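Local coordinates for protein Cif (Cell cycle inhibiting factor) (Escherichia coli, PDB 3EFY) that deamidates a specific glutamine of host NEDD8 to glutamate, switching off cullin-RING ubiquitin ligases and so arresting the host cell cycle, at residues A67-I72 with F83-D88; F55-N60 with F161-Y166. All coordinates share one frame; numbering follows the deposited sequence.

Contact 1 of 2, residues A67-I72 with F83-D88; sequences AYIVDI and FLYQSD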
loop_
_atom_site.group_PDB
_atom_site.type_symbol
_atom_site.label_atom_id
_atom_site.label_comp_id
_atom_site.label_asym_id
_atom_site.label_seq_id
_atom_site.Cartn_x
_atom_site.Cartn_y
_atom_site.Cartn_z
ATOM N N ALA A 67 -15.890 -10.358 -4.141
ATOM C CA ALA A 67 -15.545 -9.419 -3.052
ATOM C C ALA A 67 -15.486 -7.995 -3.576
ATOM O O ALA A 67 -15.117 -7.747 -4.722
ATOM C CB ALA A 67 -14.192 -9.800 -2.421
ATOM N N TYR A 68 -15.798 -7.017 -2.714
ATOM C CA TYR A 68 -15.901 -5.633 -3.164
ATOM C C TYR A 68 -15.981 -4.701 -1.948
ATOM O O TYR A 68 -16.144 -5.181 -0.838
ATOM C CB TYR A 68 -17.119 -5.441 -4.099
ATOM C CG TYR A 68 -18.383 -6.051 -3.650
ATOM C CD1 TYR A 68 -19.300 -5.341 -2.866
ATOM C CD2 TYR A 68 -18.725 -7.396 -3.919
ATOM C CE1 TYR A 68 -20.503 -5.923 -2.455
ATOM C CE2 TYR A 68 -19.858 -7.950 -3.471
ATOM C CZ TYR A 68 -20.773 -7.244 -2.718
ATOM O OH TYR A 68 -21.946 -7.856 -2.318
ATOM N N ILE A 69 -15.883 -3.402 -2.197
ATOM C CA ILE A 69 -15.810 -2.371 -1.117
ATOM C C ILE A 69 -17.030 -1.465 -1.225
ATOM O O ILE A 69 -17.364 -1.027 -2.327
ATOM C CB ILE A 69 -14.577 -1.540 -1.254
ATOM C CG1 ILE A 69 -13.264 -2.361 -1.220
ATOM C CG2 ILE A 69 -14.551 -0.474 -0.133
ATOM C CD1 ILE A 69 -13.133 -3.241 0.007
ATOM N N VAL A 70 -17.656 -1.139 -0.088
ATOM C CA VAL A 70 -18.703 -0.113 -0.012
ATOM C C VAL A 70 -18.156 0.994 0.884
ATOM O O VAL A 70 -17.728 0.738 2.024
ATOM C CB VAL A 70 -19.963 -0.662 0.525
ATOM C CG1 VAL A 70 -21.043 0.469 0.624
ATOM C CG2 VAL A 70 -20.489 -1.793 -0.363
ATOM N N ASP A 71 -18.078 2.187 0.298
ATOM C CA ASP A 71 -17.525 3.393 0.947
ATOM C C ASP A 71 -18.780 4.178 1.390
ATOM O O ASP A 71 -19.629 4.536 0.534
ATOM C CB ASP A 71 -16.649 4.125 -0.061
ATOM C CG ASP A 71 -16.110 5.478 0.424
ATOM O OD1 ASP A 71 -16.436 5.890 1.559
ATOM O OD2 ASP A 71 -15.336 6.116 -0.338
ATOM N N ILE A 72 -18.860 4.470 2.703
ATOM C CA ILE A 72 -19.961 5.179 3.315
ATOM C C ILE A 72 -19.456 6.527 3.881
ATOM O O ILE A 72 -19.008 6.585 5.010
ATOM C CB ILE A 72 -20.663 4.359 4.391
ATOM C CG1 ILE A 72 -21.095 2.974 3.874
ATOM C CG2 ILE A 72 -21.912 5.114 4.934
ATOM C CD1 ILE A 72 -21.383 1.992 4.970
ATOM N N PHE A 83 -20.600 4.484 -2.113
ATOM C CA PHE A 83 -19.932 4.225 -3.374
ATOM C C PHE A 83 -19.510 2.765 -3.344
ATOM O O PHE A 83 -19.147 2.241 -2.291
ATOM C CB PHE A 83 -18.757 5.130 -3.551
ATOM C CG PHE A 83 -19.144 6.604 -3.637
ATOM C CD1 PHE A 83 -19.335 7.201 -4.867
ATOM C CD2 PHE A 83 -19.295 7.361 -2.493
ATOM C CE1 PHE A 83 -19.689 8.544 -4.964
ATOM C CE2 PHE A 83 -19.668 8.723 -2.584
ATOM C CZ PHE A 83 -19.857 9.290 -3.821
ATOM N N LEU A 84 -19.520 2.125 -4.492
ATOM C CA LEU A 84 -19.080 0.713 -4.615
ATOM C C LEU A 84 -17.841 0.653 -5.498
ATOM O O LEU A 84 -17.829 1.176 -6.606
ATOM C CB LEU A 84 -20.185 -0.113 -5.238
ATOM C CG LEU A 84 -20.042 -1.648 -5.076
ATOM C CD1 LEU A 84 -21.445 -2.304 -4.875
ATOM C CD2 LEU A 84 -19.367 -2.060 -6.274
ATOM N N TYR A 85 -16.788 -0.023 -5.015
ATOM C CA TYR A 85 -15.539 -0.195 -5.714
ATOM C C TYR A 85 -15.280 -1.717 -5.870
ATOM O O TYR A 85 -15.456 -2.486 -4.938
ATOM C CB TYR A 85 -14.319 0.424 -5.005
ATOM C CG TYR A 85 -14.577 1.824 -4.454
ATOM C CD1 TYR A 85 -15.185 2.787 -5.225
ATOM C CD2 TYR A 85 -14.227 2.138 -3.139
ATOM C CE1 TYR A 85 -15.412 4.090 -4.709
ATOM C CE2 TYR A 85 -14.453 3.407 -2.641
ATOM C CZ TYR A 85 -15.075 4.354 -3.421
ATOM O OH TYR A 85 -15.352 5.634 -2.906
ATOM N N GLN A 86 -14.804 -2.135 -7.036
ATOM C CA GLN A 86 -14.624 -3.561 -7.319
ATOM C C GLN A 86 -13.741 -3.767 -8.539
ATOM O O GLN A 86 -13.611 -2.869 -9.390
ATOM C CB GLN A 86 -15.972 -4.244 -7.563
ATOM C CG GLN A 86 -16.791 -3.603 -8.737
ATOM C CD GLN A 86 -17.940 -4.420 -9.243
ATOM O OE1 GLN A 86 -18.079 -5.633 -8.976
ATOM N NE2 GLN A 86 -18.791 -3.766 -10.032
ATOM N N SER A 87 -13.204 -4.974 -8.642
ATOM C CA SER A 87 -12.747 -5.549 -9.920
ATOM C C SER A 87 -13.304 -6.957 -10.004
ATOM O O SER A 87 -13.777 -7.477 -9.011
ATOM C CB SER A 87 -11.215 -5.568 -10.060
ATOM O OG SER A 87 -10.626 -6.545 -9.220
ATOM N N ASP A 88 -13.192 -7.624 -11.166
ATOM C CA ASP A 88 -13.765 -8.965 -11.279
ATOM C C ASP A 88 -13.020 -9.696 -12.418
ATOM O O ASP A 88 -12.799 -9.120 -13.478
ATOM C CB ASP A 88 -15.239 -8.807 -11.605
ATOM C CG ASP A 88 -16.076 -10.017 -11.319
ATOM O OD1 ASP A 88 -15.666 -11.194 -11.590
ATOM O OD2 ASP A 88 -17.226 -9.788 -10.921
HETATM O O HOH W 1 -13.099 -6.105 -5.791
#

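Contact 2 of 2, residues F55-N60 with F161-Y166; sequences FVLRVN and FQLFEY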
loop_
_atom_site.group_PDB
_atom_site.type_symbol
_atom_site.label_atom_id
_atom_site.label_comp_id
_atom_site.label_asym_id
_atom_site.label_seq_id
_atom_site.Cartn_x
_atom_site.Cartn_y
_atom_site.Cartn_z
ATOM N N PHE A 55 -17.058 5.480 6.828
ATOM C CA PHE A 55 -16.702 4.069 7.039
ATOM C C PHE A 55 -16.465 3.385 5.720
ATOM O O PHE A 55 -17.017 3.763 4.693
ATOM C CB PHE A 55 -17.853 3.314 7.713
ATOM C CG PHE A 55 -18.165 3.814 9.093
ATOM C CD1 PHE A 55 -17.579 3.213 10.196
ATOM C CD2 PHE A 55 -19.048 4.873 9.275
ATOM C CE1 PHE A 55 -17.864 3.679 11.508
ATOM C CE2 PHE A 55 -19.350 5.343 10.549
ATOM C CZ PHE A 55 -18.748 4.740 11.669
ATOM N N VAL A 56 -15.609 2.383 5.775
ATOM C CA VAL A 56 -15.413 1.486 4.626
ATOM C C VAL A 56 -15.785 0.066 5.033
ATOM O O VAL A 56 -15.417 -0.395 6.133
ATOM C CB VAL A 56 -13.971 1.641 4.097
ATOM C CG1 VAL A 56 -12.844 1.345 5.126
ATOM C CG2 VAL A 56 -13.822 0.858 2.874
ATOM N N LEU A 57 -16.514 -0.610 4.160
ATOM C CA LEU A 57 -17.030 -1.928 4.357
ATOM C C LEU A 57 -16.466 -2.869 3.310
ATOM O O LEU A 57 -16.699 -2.673 2.081
ATOM C CB LEU A 57 -18.548 -1.913 4.270
ATOM C CG LEU A 57 -19.315 -3.196 4.407
ATOM C CD1 LEU A 57 -19.285 -3.718 5.873
ATOM C CD2 LEU A 57 -20.789 -2.968 3.987
ATOM N N ARG A 58 -15.718 -3.886 3.781
ATOM C CA ARG A 58 -15.247 -4.939 2.864
ATOM C C ARG A 58 -16.243 -6.078 2.860
ATOM O O ARG A 58 -16.610 -6.586 3.919
ATOM C CB ARG A 58 -13.868 -5.473 3.272
ATOM C CG ARG A 58 -13.297 -6.394 2.198
ATOM C CD ARG A 58 -12.161 -7.195 2.773
ATOM N NE ARG A 58 -11.454 -7.993 1.766
ATOM C CZ ARG A 58 -11.926 -9.088 1.170
ATOM N NH1 ARG A 58 -13.139 -9.539 1.430
ATOM N NH2 ARG A 58 -11.170 -9.730 0.278
ATOM N N VAL A 59 -16.754 -6.433 1.680
ATOM C CA VAL A 59 -17.725 -7.472 1.517
ATOM C C VAL A 59 -17.150 -8.718 0.858
ATOM O O VAL A 59 -16.621 -8.648 -0.242
ATOM C CB VAL A 59 -18.905 -7.023 0.601
ATOM C CG1 VAL A 59 -19.999 -8.092 0.592
ATOM C CG2 VAL A 59 -19.441 -5.623 1.085
ATOM N N ASN A 60 -17.304 -9.839 1.537
ATOM C CA ASN A 60 -16.960 -11.176 0.988
ATOM C C ASN A 60 -18.309 -11.832 0.728
ATOM O O ASN A 60 -19.020 -12.244 1.654
ATOM C CB ASN A 60 -16.109 -11.931 2.027
ATOM C CG ASN A 60 -14.985 -12.721 1.442
ATOM O OD1 ASN A 60 -14.792 -13.882 1.899
ATOM N ND2 ASN A 60 -14.170 -12.167 0.524
ATOM N N PHE A 161 -18.255 -9.702 6.483
ATOM C CA PHE A 161 -17.950 -8.300 6.324
ATOM C C PHE A 161 -16.821 -7.884 7.243
ATOM O O PHE A 161 -16.600 -8.475 8.305
ATOM C CB PHE A 161 -19.149 -7.452 6.683
ATOM C CG PHE A 161 -20.364 -7.726 5.837
ATOM C CD1 PHE A 161 -20.492 -7.105 4.599
ATOM C CD2 PHE A 161 -21.368 -8.572 6.284
ATOM C CE1 PHE A 161 -21.628 -7.344 3.809
ATOM C CE2 PHE A 161 -22.502 -8.787 5.530
ATOM C CZ PHE A 161 -22.619 -8.178 4.279
ATOM N N GLN A 162 -16.112 -6.832 6.840
ATOM C CA GLN A 162 -15.202 -6.095 7.747
ATOM C C GLN A 162 -15.567 -4.623 7.644
ATOM O O GLN A 162 -15.763 -4.100 6.527
ATOM C CB GLN A 162 -13.743 -6.284 7.382
ATOM C CG GLN A 162 -13.322 -7.763 7.428
ATOM C CD GLN A 162 -11.887 -7.985 7.028
ATOM O OE1 GLN A 162 -11.162 -7.039 6.673
ATOM N NE2 GLN A 162 -11.436 -9.246 7.117
ATOM N N LEU A 163 -15.717 -3.966 8.806
ATOM C CA LEU A 163 -16.190 -2.580 8.836
ATOM C C LEU A 163 -15.206 -1.722 9.641
ATOM O O LEU A 163 -14.923 -2.049 10.819
ATOM C CB LEU A 163 -17.543 -2.517 9.477
ATOM C CG LEU A 163 -18.233 -1.185 9.642
ATOM C CD1 LEU A 163 -18.441 -0.484 8.272
ATOM C CD2 LEU A 163 -19.577 -1.409 10.375
ATOM N N PHE A 164 -14.720 -0.662 9.052
ATOM C CA PHE A 164 -13.774 0.232 9.692
ATOM C C PHE A 164 -14.151 1.700 9.504
ATOM O O PHE A 164 -14.563 2.111 8.412
ATOM C CB PHE A 164 -12.369 0.077 9.109
ATOM C CG PHE A 164 -11.680 -1.227 9.398
ATOM C CD1 PHE A 164 -11.950 -2.349 8.643
ATOM C CD2 PHE A 164 -10.680 -1.303 10.355
ATOM C CE1 PHE A 164 -11.250 -3.543 8.853
ATOM C CE2 PHE A 164 -9.976 -2.510 10.557
ATOM C CZ PHE A 164 -10.292 -3.623 9.784
ATOM N N GLU A 165 -13.931 2.544 10.532
ATOM C CA GLU A 165 -13.944 3.974 10.315
ATOM C C GLU A 165 -12.712 4.422 9.547
ATOM O O GLU A 165 -11.630 3.857 9.742
ATOM C CB GLU A 165 -14.017 4.682 11.688
ATOM C CG GLU A 165 -14.154 6.188 11.553
ATOM C CD GLU A 165 -14.187 6.958 12.881
ATOM O OE1 GLU A 165 -14.316 6.304 13.968
ATOM O OE2 GLU A 165 -14.086 8.229 12.775
ATOM N N TYR A 166 -12.843 5.406 8.657
ATOM C CA TYR A 166 -11.687 5.992 8.032
ATOM C C TYR A 166 -11.717 7.512 8.106
ATOM O O TYR A 166 -12.792 8.087 8.311
ATOM C CB TYR A 166 -11.565 5.543 6.576
ATOM C CG TYR A 166 -12.526 6.150 5.567
ATOM C CD1 TYR A 166 -12.223 7.353 4.896
ATOM C CD2 TYR A 166 -13.722 5.529 5.261
ATOM C CE1 TYR A 166 -13.057 7.870 3.973
ATOM C CE2 TYR A 166 -14.575 6.048 4.324
ATOM C CZ TYR A 166 -14.248 7.227 3.660
ATOM O OH TYR A 166 -15.071 7.784 2.686
#

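Contact 1 of 2, residues A67-I72 with F83-D88
Tyr-85 OH gives its proton to Asp-71 OD2 over 2.6 Å, the shortest bond across this antiparallel β-hairpin, whose two strands lie inside the five-stranded sheet of the papain-like (clan CA) catalytic domain of Cif. The hydroxyl reaches OD2 on its anti side, 18° out of the carboxylate plane. Asp-71 stretches toward the ring because its CG stands anti to the backbone N (chi1 174°); Asp-71 CB rests 3.5 Å from Tyr-85 CE2, and carboxylate and ring planes are turned 64° apart. The other carboxylate oxygen, OD1, is hydrogen-bonded to Tyr-166 OH, so two phenols pin this buried aspartate, which would probably stabilise its charge. Further back along the same ring, Ile-69 CG2 lies 4.0 Å from Tyr-85 CD2, and Phe-21 of helix 10-22 packs on both Tyr-85 and Asp-71.

Ile-69 with Tyr-85 and Asp-71 with Phe-83 are hydrogen-bonded pairs, each closed by two N-H to O=C bonds. Between them comes the non-hydrogen-bonded pair Val-70 and Leu-84, on the other face. There Leu-84 CD1 meets Tyr-68 CD1 obliquely at 4.2 Å, and helix 113-124 covers both.

Beyond the last bridge the chain leads to Gln-86, assigned to the active site with Cys-10 and His-66. Its CB touches Tyr-68 CB at 3.8 Å, while its OE1 is hydrogen-bonded to His-66 NE2 and its NE2 to Phe-137 O. Past this point one water spans the widening gap, donating to Ala-67 O and accepting from Ser-87 N at 3.1 Å.

Contact 2 of 2, residues F55-N60 with F161-Y166
Leu-57 CD1 lies 3.8 Å from Phe-161 CD1 at the apolar centre of this antiparallel pair, in which strand 159-166 flanks strand 54-61 as an outermost strand of the chain's sheet. Both branches of Val-59 run alongside the same ring, CG1 coming to 3.7 Å from Phe-161 CE1. Leu-163 extends the row: with CG opposite the backbone N (chi1 179°), its CD1 reaches between Leu-57 CD1 and Phe-55 CB. The Phe-55 ring then slants past the last residues of the partner strand, CE1 4.0 Å from Glu-165 CB. Helix 39-47 packs on this face through Leu-39, Leu-42 and Arg-45.

Four backbone bonds hold the strands in register, two for Val-56 with Phe-164 and two for Arg-58 with Gln-162. Phe-164 O receives Val-56 N at 2.8 Å and also faces the CA-H of Phe-55.

On the other face Val-56 and Phe-164 meet helix 10-22 at Met-18 and Leu-22. Arg-58 and Gln-162 run alongside each other in the same direction, Arg-58 CD 4.0 Å from Gln-162 OE1, guanidinium and amide planes 45° apart. Their polar ends are held by other residues: Arg-58 NE by Asn-15, Gln-162 OE1 by Tyr-29 OH and Gln-162 NE2 by Phe-31 O. The Arg-58 side chain comes to about 7 Å from the side chain of Cys-10, assigned to the active site.

At the far end Tyr-166 swings back against the end of the neighbouring strand (chi1 74°), its OH being taken by Asp-71, and sets its ring edge against the backbone of Phe-55 and Val-56 N, with Tyr-166 CE2 3.4 Å from Phe-55 O.

Overall arrangement
Helices 10-22 and 39-47 come first in the chain, followed by strand 54-61, which supplies the first half of contact 2. The chain turns directly into strand 66-72, then through a loop into strand 81-85, where contact 1 closes a β-hairpin. About a hundred residues separate the halves of contact 2, including helices 99-103, 113-124 and 130-137, before strand 159-166 returns to flank strand 54-61. Contact 1 therefore falls wholly within the long loop of contact 2. Strands 54-61 and 66-72 are sheet neighbours, joining the two contacts: Leu-57 N lies 2.8 Å from Val-70 O, and Val-56 packs on Ile-69.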